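Putative PLP-dependent aminotransferase (Bacillus cereus ATCC 10987, PDB 3JU7) probably acts as a pyridoxal phosphate-dependent transaminase of the DegT/DnrJ/EryC1 family and also binds calcium. Local coordinates at residues A[79-84]-A[130-135]; A[140-145]-A[168-173]; A[147-152]-A[177-182]. One frame throughout, in Å; residues are numbered along the deposited sequence.

Interaction 1: residues A[79-84]-A[130-135]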
loop_
_atom_site.group_PDB
_atom_site.type_symbol
_atom_site.label_atom_id
_atom_site.label_comp_id
_atom_site.label_asym_id
_atom_site.label_seq_id
_atom_site.Cartn_x
_atom_site.Cartn_y
_atom_site.Cartn_z
ATOM N N LYS A 79 10.391 -13.115 -18.678
ATOM C CA LYS A 79 9.869 -14.029 -17.687
ATOM C C LYS A 79 10.555 -13.826 -16.313
ATOM O O LYS A 79 9.985 -14.096 -15.265
ATOM C CB LYS A 79 10.150 -15.441 -18.201
ATOM C CG LYS A 79 9.958 -16.545 -17.176
ATOM C CD LYS A 79 10.078 -17.906 -17.810
ATOM C CE LYS A 79 9.591 -18.982 -16.843
ATOM N NZ LYS A 79 9.729 -20.369 -17.378
ATOM N N TYR A 80 11.790 -13.369 -16.315
ATOM C CA TYR A 80 12.594 -13.350 -15.093
ATOM C C TYR A 80 12.984 -11.938 -14.620
ATOM O O TYR A 80 13.238 -11.029 -15.434
ATOM C CB TYR A 80 13.887 -14.117 -15.345
ATOM C CG TYR A 80 13.702 -15.557 -15.730
ATOM C CD1 TYR A 80 13.175 -16.466 -14.827
ATOM C CD2 TYR A 80 14.086 -16.022 -16.970
ATOM C CE1 TYR A 80 13.038 -17.784 -15.152
ATOM C CE2 TYR A 80 13.914 -17.342 -17.318
ATOM C CZ TYR A 80 13.399 -18.223 -16.387
ATOM O OH TYR A 80 13.224 -19.553 -16.682
ATOM N N ALA A 81 13.060 -11.784 -13.303
ATOM C CA ALA A 81 13.657 -10.594 -12.674
ATOM C C ALA A 81 15.004 -11.049 -12.092
ATOM O O ALA A 81 15.023 -11.864 -11.156
ATOM C CB ALA A 81 12.751 -10.048 -11.558
ATOM N N LEU A 82 16.115 -10.593 -12.668
ATOM C CA LEU A 82 17.456 -11.009 -12.187
ATOM C C LEU A 82 17.800 -10.128 -10.973
ATOM O O LEU A 82 17.770 -8.891 -11.055
ATOM C CB LEU A 82 18.513 -10.854 -13.278
ATOM C CG LEU A 82 18.606 -11.937 -14.339
ATOM C CD1 LEU A 82 17.216 -12.371 -14.864
ATOM C CD2 LEU A 82 19.528 -11.431 -15.440
HETATM N N MSE A 83 18.039 -10.763 -9.835
HETATM C CA MSE A 83 18.298 -10.054 -8.590
HETATM C C MSE A 83 19.162 -10.914 -7.679
HETATM O O MSE A 83 19.281 -12.107 -7.863
HETATM C CB MSE A 83 16.984 -9.729 -7.869
HETATM C CG MSE A 83 16.178 -10.990 -7.534
HETATM SE SE MSE A 83 14.503 -10.692 -6.611
HETATM C CE MSE A 83 13.572 -9.648 -7.939
ATOM N N PRO A 84 19.738 -10.310 -6.660
ATOM C CA PRO A 84 20.426 -11.121 -5.668
ATOM C C PRO A 84 19.452 -11.918 -4.806
ATOM O O PRO A 84 18.288 -11.514 -4.669
ATOM C CB PRO A 84 21.131 -10.078 -4.819
ATOM C CG PRO A 84 20.225 -8.870 -4.921
ATOM C CD PRO A 84 19.857 -8.865 -6.380
ATOM N N VAL A 130 14.903 -12.208 -20.126
ATOM C CA VAL A 130 15.112 -11.232 -19.068
ATOM C C VAL A 130 14.026 -10.170 -19.165
ATOM O O VAL A 130 13.867 -9.547 -20.212
ATOM C CB VAL A 130 16.490 -10.601 -19.145
ATOM C CG1 VAL A 130 16.655 -9.656 -18.013
ATOM C CG2 VAL A 130 17.542 -11.702 -19.080
ATOM N N ALA A 131 13.234 -10.012 -18.107
ATOM C CA ALA A 131 12.215 -8.984 -18.101
ATOM C C ALA A 131 12.747 -7.725 -17.436
ATOM O O ALA A 131 12.344 -6.613 -17.798
ATOM C CB ALA A 131 10.965 -9.443 -17.376
ATOM N N ILE A 132 13.606 -7.917 -16.440
ATOM C CA ILE A 132 14.107 -6.808 -15.622
ATOM C C ILE A 132 15.280 -7.242 -14.740
ATOM O O ILE A 132 15.459 -8.422 -14.446
ATOM C CB ILE A 132 12.953 -6.217 -14.758
ATOM C CG1 ILE A 132 13.283 -4.796 -14.271
ATOM C CG2 ILE A 132 12.507 -7.202 -13.673
ATOM C CD1 ILE A 132 12.060 -4.001 -13.886
ATOM N N VAL A 133 16.087 -6.272 -14.357
ATOM C CA VAL A 133 17.180 -6.467 -13.439
ATOM C C VAL A 133 16.921 -5.580 -12.218
ATOM O O VAL A 133 16.642 -4.385 -12.357
ATOM C CB VAL A 133 18.541 -6.095 -14.105
ATOM C CG1 VAL A 133 19.641 -6.061 -13.075
ATOM C CG2 VAL A 133 18.863 -7.068 -15.286
ATOM N N VAL A 134 17.033 -6.161 -11.028
ATOM C CA VAL A 134 16.685 -5.466 -9.792
ATOM C C VAL A 134 17.822 -5.669 -8.790
ATOM O O VAL A 134 17.786 -6.592 -7.970
ATOM C CB VAL A 134 15.334 -5.983 -9.244
ATOM C CG1 VAL A 134 14.856 -5.169 -8.011
ATOM C CG2 VAL A 134 14.283 -5.969 -10.353
ATOM N N PRO A 135 18.850 -4.820 -8.868
ATOM C CA PRO A 135 19.912 -4.923 -7.873
ATOM C C PRO A 135 19.474 -4.308 -6.548
ATOM O O PRO A 135 18.547 -3.460 -6.506
ATOM C CB PRO A 135 21.065 -4.119 -8.497
ATOM C CG PRO A 135 20.397 -3.149 -9.372
ATOM C CD PRO A 135 19.110 -3.739 -9.838
#
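Leu82 gives up more surface to the 130-135 segment than any other residue of this contact, and it does so with backbone and side chain together. Leu82 N donates to Ile132 O at 2.9 Å, while Leu82 O receives Val134 N at 2.8 Å. The isobutyl group swings to the side of the backbone N (chi1 -80°) and reaches back along the sheet to Val130, which it meets at roughly a right angle. Each of its methyls finds one of the valine's: Leu82 CD1 lies 4.2 Å from Val130 CG1, and Leu82 CD2 lies 4.2 Å from Val130 CG2. Helix 116-126 covers this pairing through Leu119, Ile123 and Leu126.

Strand 80-84 is the middle member of a three-stranded parallel sheet, between 101-105 and 130-133, and the helical connections 90-97 and 116-126 pack on its two faces. This is the alternating beta-alpha architecture expected of the large domain of a fold type I PLP enzyme. The register between strands 80-84 and 130-133 is broken by a beta bulge. Ala131 adopts a helix-like backbone conformation, and two successive N-H groups therefore converge on one carbonyl: Tyr80 O accepts from Ala131 N at 2.9 Å and, more loosely, from Ile132 N at 3.3 Å, both in the carbonyl plane.

Val134 continues the pairing just past the end of its strand. Its carbonyl turns toward strand 80-84, where Val134 O lies 3.2 Å from Met83 CB, and Pro84 CD touches it too. The selenomethionine chain of Met83 bends at its last torsion, bringing Met83 CE to 4.3 Å from Val134 CB. Thr91 of helix 90-97 packs against the valine, and Met83 meets Pro92 and Ala95 of that helix.

Interaction 2: residues A[140-145]-A[168-173]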
loop_
_atom_site.group_PDB
_atom_site.type_symbol
_atom_site.label_atom_id
_atom_site.label_comp_id
_atom_site.label_asym_id
_atom_site.label_seq_id
_atom_site.Cartn_x
_atom_site.Cartn_y
_atom_site.Cartn_z
ATOM N N GLY A 140 22.329 -0.132 2.589
ATOM C CA GLY A 140 22.306 1.345 2.483
ATOM C C GLY A 140 23.645 1.889 2.031
ATOM O O GLY A 140 24.102 2.914 2.476
ATOM N N SER A 141 24.280 1.200 1.104
ATOM C CA SER A 141 25.643 1.510 0.754
ATOM C C SER A 141 25.714 2.034 -0.654
ATOM O O SER A 141 24.712 2.054 -1.398
ATOM C CB SER A 141 26.506 0.251 0.907
ATOM O OG SER A 141 26.110 -0.730 -0.015
ATOM N N TRP A 142 26.913 2.441 -1.024
ATOM C CA TRP A 142 27.124 3.072 -2.293
ATOM C C TRP A 142 27.494 2.062 -3.360
ATOM O O TRP A 142 28.659 1.884 -3.685
ATOM C CB TRP A 142 28.203 4.112 -2.136
ATOM C CG TRP A 142 28.265 5.076 -3.210
ATOM C CD1 TRP A 142 29.054 5.019 -4.319
ATOM C CD2 TRP A 142 27.557 6.316 -3.268
ATOM N NE1 TRP A 142 28.874 6.147 -5.066
ATOM C CE2 TRP A 142 27.957 6.960 -4.456
ATOM C CE3 TRP A 142 26.630 6.947 -2.425
ATOM C CZ2 TRP A 142 27.439 8.193 -4.849
ATOM C CZ3 TRP A 142 26.109 8.168 -2.806
ATOM C CH2 TRP A 142 26.513 8.787 -4.020
HETATM N N MSE A 143 26.475 1.389 -3.880
HETATM C CA MSE A 143 26.622 0.473 -5.019
HETATM C C MSE A 143 26.624 1.314 -6.267
HETATM O O MSE A 143 25.609 1.913 -6.635
HETATM C CB MSE A 143 25.476 -0.508 -5.072
HETATM C CG MSE A 143 25.549 -1.472 -6.238
HETATM SE SE MSE A 143 24.007 -2.616 -6.233
HETATM C CE MSE A 143 22.628 -1.349 -6.815
ATOM N N ASN A 144 27.776 1.378 -6.919
ATOM C CA ASN A 144 27.949 2.232 -8.064
ATOM C C ASN A 144 27.014 1.803 -9.183
ATOM O O ASN A 144 26.851 0.613 -9.406
ATOM C CB ASN A 144 29.389 2.178 -8.555
ATOM C CG ASN A 144 29.735 3.365 -9.416
ATOM O OD1 ASN A 144 29.385 3.422 -10.618
ATOM N ND2 ASN A 144 30.415 4.351 -8.802
ATOM N N LEU A 145 26.433 2.771 -9.899
ATOM C CA LEU A 145 25.385 2.489 -10.892
ATOM C C LEU A 145 25.804 2.652 -12.357
ATOM O O LEU A 145 24.950 2.528 -13.240
ATOM C CB LEU A 145 24.141 3.357 -10.611
ATOM C CG LEU A 145 23.462 3.078 -9.273
ATOM C CD1 LEU A 145 22.326 4.046 -9.044
ATOM C CD2 LEU A 145 22.969 1.634 -9.245
ATOM N N LEU A 168 21.718 8.806 1.772
ATOM C CA LEU A 168 23.115 8.407 1.507
ATOM C C LEU A 168 23.811 9.343 0.504
ATOM O O LEU A 168 23.474 9.375 -0.693
ATOM C CB LEU A 168 23.191 6.968 0.992
ATOM C CG LEU A 168 24.583 6.454 0.669
ATOM C CD1 LEU A 168 25.507 6.556 1.922
ATOM C CD2 LEU A 168 24.466 4.983 0.140
HETATM N N MSE A 169 24.810 10.050 1.011
HETATM C CA MSE A 169 25.618 11.026 0.285
HETATM C C MSE A 169 27.060 10.564 0.142
HETATM O O MSE A 169 27.620 9.968 1.055
HETATM C CB MSE A 169 25.686 12.308 1.109
HETATM C CG MSE A 169 24.340 12.863 1.521
HETATM SE SE MSE A 169 23.512 13.641 0.004
HETATM C CE MSE A 169 22.715 15.129 0.915
ATOM N N ASN A 170 27.685 10.890 -0.976
ATOM C CA ASN A 170 29.089 10.556 -1.190
ATOM C C ASN A 170 29.644 11.603 -2.123
ATOM O O ASN A 170 29.199 11.737 -3.259
ATOM C CB ASN A 170 29.234 9.159 -1.801
ATOM C CG ASN A 170 30.686 8.718 -1.955
ATOM O OD1 ASN A 170 31.592 9.378 -1.479
ATOM N ND2 ASN A 170 30.897 7.560 -2.601
ATOM N N GLY A 171 30.609 12.362 -1.618
ATOM C CA GLY A 171 31.205 13.452 -2.360
ATOM C C GLY A 171 30.158 14.473 -2.706
ATOM O O GLY A 171 30.158 15.003 -3.796
ATOM N N GLY A 172 29.239 14.719 -1.789
ATOM C CA GLY A 172 28.170 15.674 -2.023
ATOM C C GLY A 172 27.122 15.251 -3.039
ATOM O O GLY A 172 26.338 16.071 -3.490
HETATM N N MSE A 173 27.064 13.985 -3.411
HETATM C CA MSE A 173 26.018 13.578 -4.322
HETATM C C MSE A 173 25.147 12.564 -3.617
HETATM O O MSE A 173 25.661 11.692 -2.906
HETATM C CB MSE A 173 26.628 13.003 -5.595
HETATM C CG MSE A 173 25.805 11.929 -6.284
HETATM SE SE MSE A 173 26.563 11.521 -8.001
HETATM C CE MSE A 173 26.174 9.649 -8.070
#
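Trp142 inserts its indole between Leu168, Asn170 and Met173. At CB the chain sets off with CG opposite the backbone N (chi1 -163°), which carries the ring system toward the 168-173 segment. The five-membered ring comes first, beneath the amide of Asn170: Trp142 CG is 3.7 Å from Asn170 ND2, and NE1 is 3.5 Å from the same nitrogen. Since both nitrogens are donors, this is close packing without a hydrogen bond; the amide instead makes a weak bond to Glu284.

Farther out, Asn170 CB sits over the six-membered ring of Trp142, 3.3 Å from its centroid and just 6° off the normal, a well-aligned CH-pi contact. Trp142 CZ3 is the ring atom nearest to it, 3.4 Å from Asn170 CB. The amide plane stands nearly upright on the indole, 82° from it. The residue that delivers this CB belongs to a tight beta hairpin whose strands, 169-170 and 173-174, are joined by a type I' turn. Gly171 and Gly172 occupy its corners with positive phi, and Asn170 and Met173 exchange backbone hydrogen bonds across it. The hairpin thus presents Asn170 above the indole and Met173 at its far end.

Along the rim, Trp142 CE3 meets Leu168 CG at 3.7 Å. Trp142 CH2, at the outermost corner, points close to the ring plane toward Met173 O, 3.2 Å away, an oxygen that also accepts Asn170 N. Next to it, Trp142 CZ2 abuts the selenomethionine methyl, Met173 CE, at 3.8 Å. Tyr175 adds an edge-to-face ring contact to the same indole. Leu168 CD2 also presses on the main chain just before Trp142, 3.1 Å from Gly140 O and close to Ser141 C. Trp142 itself centres an inverse gamma turn, closed by a weak bond from Met143 N to Ser141 O.

Interaction 3: residues A[147-152]-A[177-182]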
loop_
_atom_site.group_PDB
_atom_site.type_symbol
_atom_site.label_atom_id
_atom_site.label_comp_id
_atom_site.label_asym_id
_atom_site.label_seq_id
_atom_site.Cartn_x
_atom_site.Cartn_y
_atom_site.Cartn_z
ATOM N N GLU A 147 27.388 0.644 -14.447
ATOM C CA GLU A 147 27.138 -0.518 -15.283
ATOM C C GLU A 147 25.646 -0.743 -15.463
ATOM O O GLU A 147 25.212 -1.248 -16.495
ATOM C CB GLU A 147 27.798 -1.774 -14.687
ATOM C CG GLU A 147 29.322 -1.649 -14.333
ATOM C CD GLU A 147 30.250 -1.629 -15.551
ATOM O OE1 GLU A 147 30.156 -0.678 -16.368
ATOM O OE2 GLU A 147 31.096 -2.554 -15.677
ATOM N N TYR A 148 24.862 -0.353 -14.462
ATOM C CA TYR A 148 23.396 -0.477 -14.525
ATOM C C TYR A 148 22.825 0.557 -15.481
ATOM O O TYR A 148 21.847 0.300 -16.217
ATOM C CB TYR A 148 22.779 -0.377 -13.116
ATOM C CG TYR A 148 23.085 -1.645 -12.311
ATOM C CD1 TYR A 148 22.474 -2.860 -12.625
ATOM C CD2 TYR A 148 24.018 -1.639 -11.288
ATOM C CE1 TYR A 148 22.780 -4.033 -11.910
ATOM C CE2 TYR A 148 24.332 -2.808 -10.573
ATOM C CZ TYR A 148 23.721 -3.978 -10.879
ATOM O OH TYR A 148 24.064 -5.108 -10.195
ATOM N N GLU A 149 23.459 1.722 -15.492
ATOM C CA GLU A 149 23.101 2.752 -16.438
ATOM C C GLU A 149 23.399 2.207 -17.835
ATOM O O GLU A 149 22.644 2.465 -18.792
ATOM C CB GLU A 149 23.882 4.030 -16.132
ATOM C CG GLU A 149 23.624 5.169 -17.070
ATOM C CD GLU A 149 22.316 5.903 -16.808
ATOM O OE1 GLU A 149 21.669 5.698 -15.762
ATOM O OE2 GLU A 149 21.949 6.729 -17.668
ATOM N N GLU A 150 24.449 1.389 -17.935
ATOM C CA GLU A 150 24.836 0.844 -19.220
ATOM C C GLU A 150 23.784 -0.114 -19.738
ATOM O O GLU A 150 23.457 -0.097 -20.947
ATOM C CB GLU A 150 26.210 0.147 -19.153
ATOM C CG GLU A 150 26.877 0.033 -20.492
ATOM C CD GLU A 150 27.116 1.414 -21.132
ATOM O OE1 GLU A 150 27.621 2.329 -20.427
ATOM O OE2 GLU A 150 26.770 1.582 -22.330
ATOM N N LEU A 151 23.259 -0.935 -18.821
ATOM C CA LEU A 151 22.175 -1.879 -19.121
ATOM C C LEU A 151 20.960 -1.133 -19.618
ATOM O O LEU A 151 20.330 -1.536 -20.605
ATOM C CB LEU A 151 21.803 -2.745 -17.905
ATOM C CG LEU A 151 22.703 -3.927 -17.535
ATOM C CD1 LEU A 151 22.167 -4.658 -16.280
ATOM C CD2 LEU A 151 22.875 -4.909 -18.742
ATOM N N GLU A 152 20.632 -0.034 -18.955
ATOM C CA GLU A 152 19.486 0.767 -19.390
ATOM C C GLU A 152 19.728 1.246 -20.822
ATOM O O GLU A 152 18.883 1.085 -21.678
ATOM C CB GLU A 152 19.247 1.960 -18.455
ATOM C CG GLU A 152 18.411 1.636 -17.201
ATOM C CD GLU A 152 16.922 1.750 -17.436
ATOM O OE1 GLU A 152 16.528 2.496 -18.350
ATOM O OE2 GLU A 152 16.134 1.102 -16.699
ATOM N N GLN A 177 21.629 9.660 -8.083
ATOM C CA GLN A 177 21.500 10.906 -8.853
ATOM C C GLN A 177 21.642 10.629 -10.344
ATOM O O GLN A 177 22.573 9.916 -10.754
ATOM C CB GLN A 177 22.552 11.910 -8.385
ATOM C CG GLN A 177 22.555 13.288 -9.125
ATOM C CD GLN A 177 21.329 14.115 -8.782
ATOM O OE1 GLN A 177 21.105 14.432 -7.608
ATOM N NE2 GLN A 177 20.495 14.421 -9.790
ATOM N N ASP A 178 20.706 11.159 -11.134
ATOM C CA ASP A 178 20.752 11.098 -12.585
ATOM C C ASP A 178 20.612 9.690 -13.162
ATOM O O ASP A 178 20.796 9.507 -14.344
ATOM C CB ASP A 178 22.035 11.764 -13.149
ATOM C CG ASP A 178 22.110 13.269 -12.845
ATOM O OD1 ASP A 178 21.091 13.848 -12.442
ATOM O OD2 ASP A 178 23.199 13.879 -12.987
ATOM N N PHE A 179 20.279 8.690 -12.357
ATOM C CA PHE A 179 20.124 7.343 -12.900
ATOM C C PHE A 179 18.918 7.287 -13.854
ATOM O O PHE A 179 17.821 7.825 -13.553
ATOM C CB PHE A 179 19.946 6.373 -11.774
ATOM C CG PHE A 179 19.883 4.928 -12.191
ATOM C CD1 PHE A 179 20.960 4.322 -12.839
ATOM C CD2 PHE A 179 18.788 4.166 -11.856
ATOM C CE1 PHE A 179 20.940 2.970 -13.171
ATOM C CE2 PHE A 179 18.745 2.789 -12.146
ATOM C CZ PHE A 179 19.811 2.190 -12.819
ATOM N N SER A 180 19.126 6.639 -15.000
ATOM C CA SER A 180 18.078 6.504 -16.000
ATOM C C SER A 180 16.953 5.589 -15.588
ATOM O O SER A 180 15.833 5.788 -16.018
ATOM C CB SER A 180 18.660 5.949 -17.279
ATOM O OG SER A 180 19.552 6.889 -17.792
ATOM N N GLY A 181 17.268 4.548 -14.819
ATOM C CA GLY A 181 16.249 3.633 -14.337
ATOM C C GLY A 181 15.486 4.241 -13.180
ATOM O O GLY A 181 15.340 5.467 -13.078
HETATM N N MSE A 182 15.001 3.376 -12.300
HETATM C CA MSE A 182 14.287 3.830 -11.117
HETATM C C MSE A 182 15.000 3.354 -9.868
HETATM O O MSE A 182 15.623 2.293 -9.881
HETATM C CB MSE A 182 12.852 3.330 -11.144
HETATM C CG MSE A 182 12.023 4.240 -11.975
HETATM SE SE MSE A 182 10.211 3.787 -12.341
HETATM C CE MSE A 182 9.755 5.645 -12.664
#
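Helix 146-153 passes alongside the irregular 177-182 segment, with the CA atoms of Glu149 and Ser180 6.3 Å apart and those of Glu152 and Gly181 6.7 Å apart. Glu149 spans the separation with a folded side chain: CG leaves opposite the backbone N, and a bend at the second torsion (chi2 78°) curls the carboxylate round to Ser180. There it meets the serine with both oxygens. Glu149 OE1 receives Ser180 N at 2.8 Å through its syn lone pair, in a nearly straight bond (170° at the hydrogen). Glu149 OE2 takes the hydroxyl OG of Ser180; the modelled separation of 2.4 Å is too short to trust in detail.

Phe179 fills in next to this polar clasp. Phe179 CD1 lies 3.3 Å from Glu149 OE1, and CE1 rests 3.8 Å from CB of Tyr148, the residue before Glu149 in the helix. One face of the phenyl ring is covered by the chain's own fold-back, Gly181 N sitting above it toward the rim.

The segment leads into strand 182-186, which runs parallel to strand 159-161, the strand that follows the helix. The contact therefore fastens a helix of the alpha-beta domain to the loop that enters strand 182-186. Glu152, one turn beyond Glu149, lies against Gly181, with Glu152 OE2 3.5 Å from Gly181 CA, but its polar commitments are to others: OE2 forms a salt bridge with Lys73 and accepts Val158 N. Asp178 turns its carboxylate from the helix to a salt bridge with Arg53.

The carboxylate of Glu149 is anchored by the N-H bond from Ser180, which probably favours its ionised form; the hydroxyl contact, doubtful in length, may add to this. The salt bridge to Lys73 probably offsets the negative charge of Glu152 nearby.

In the fold
Interaction 1 is the buried one, strand pairing with aliphatic packing in the parallel sheet, whereas interactions 2 and 3 are only partly buried and include irregular segments, although interaction 2 lies nearer the centre of the chain. Their chemistry differs accordingly: backbone bonds and methyl groups in interaction 1, an indole held by a hairpin in interaction 2, a carboxylate grip in interaction 3. Strand 130-133 and helix 146-153 are successive elements, and Val133 packs on Tyr148 and Leu151 of the helix. Pro135 touches both Met143 of interaction 2 and Tyr148 of interaction 3. The segments of interactions 2 and 3 alternate along the chain, and Leu145 meets Phe179 directly.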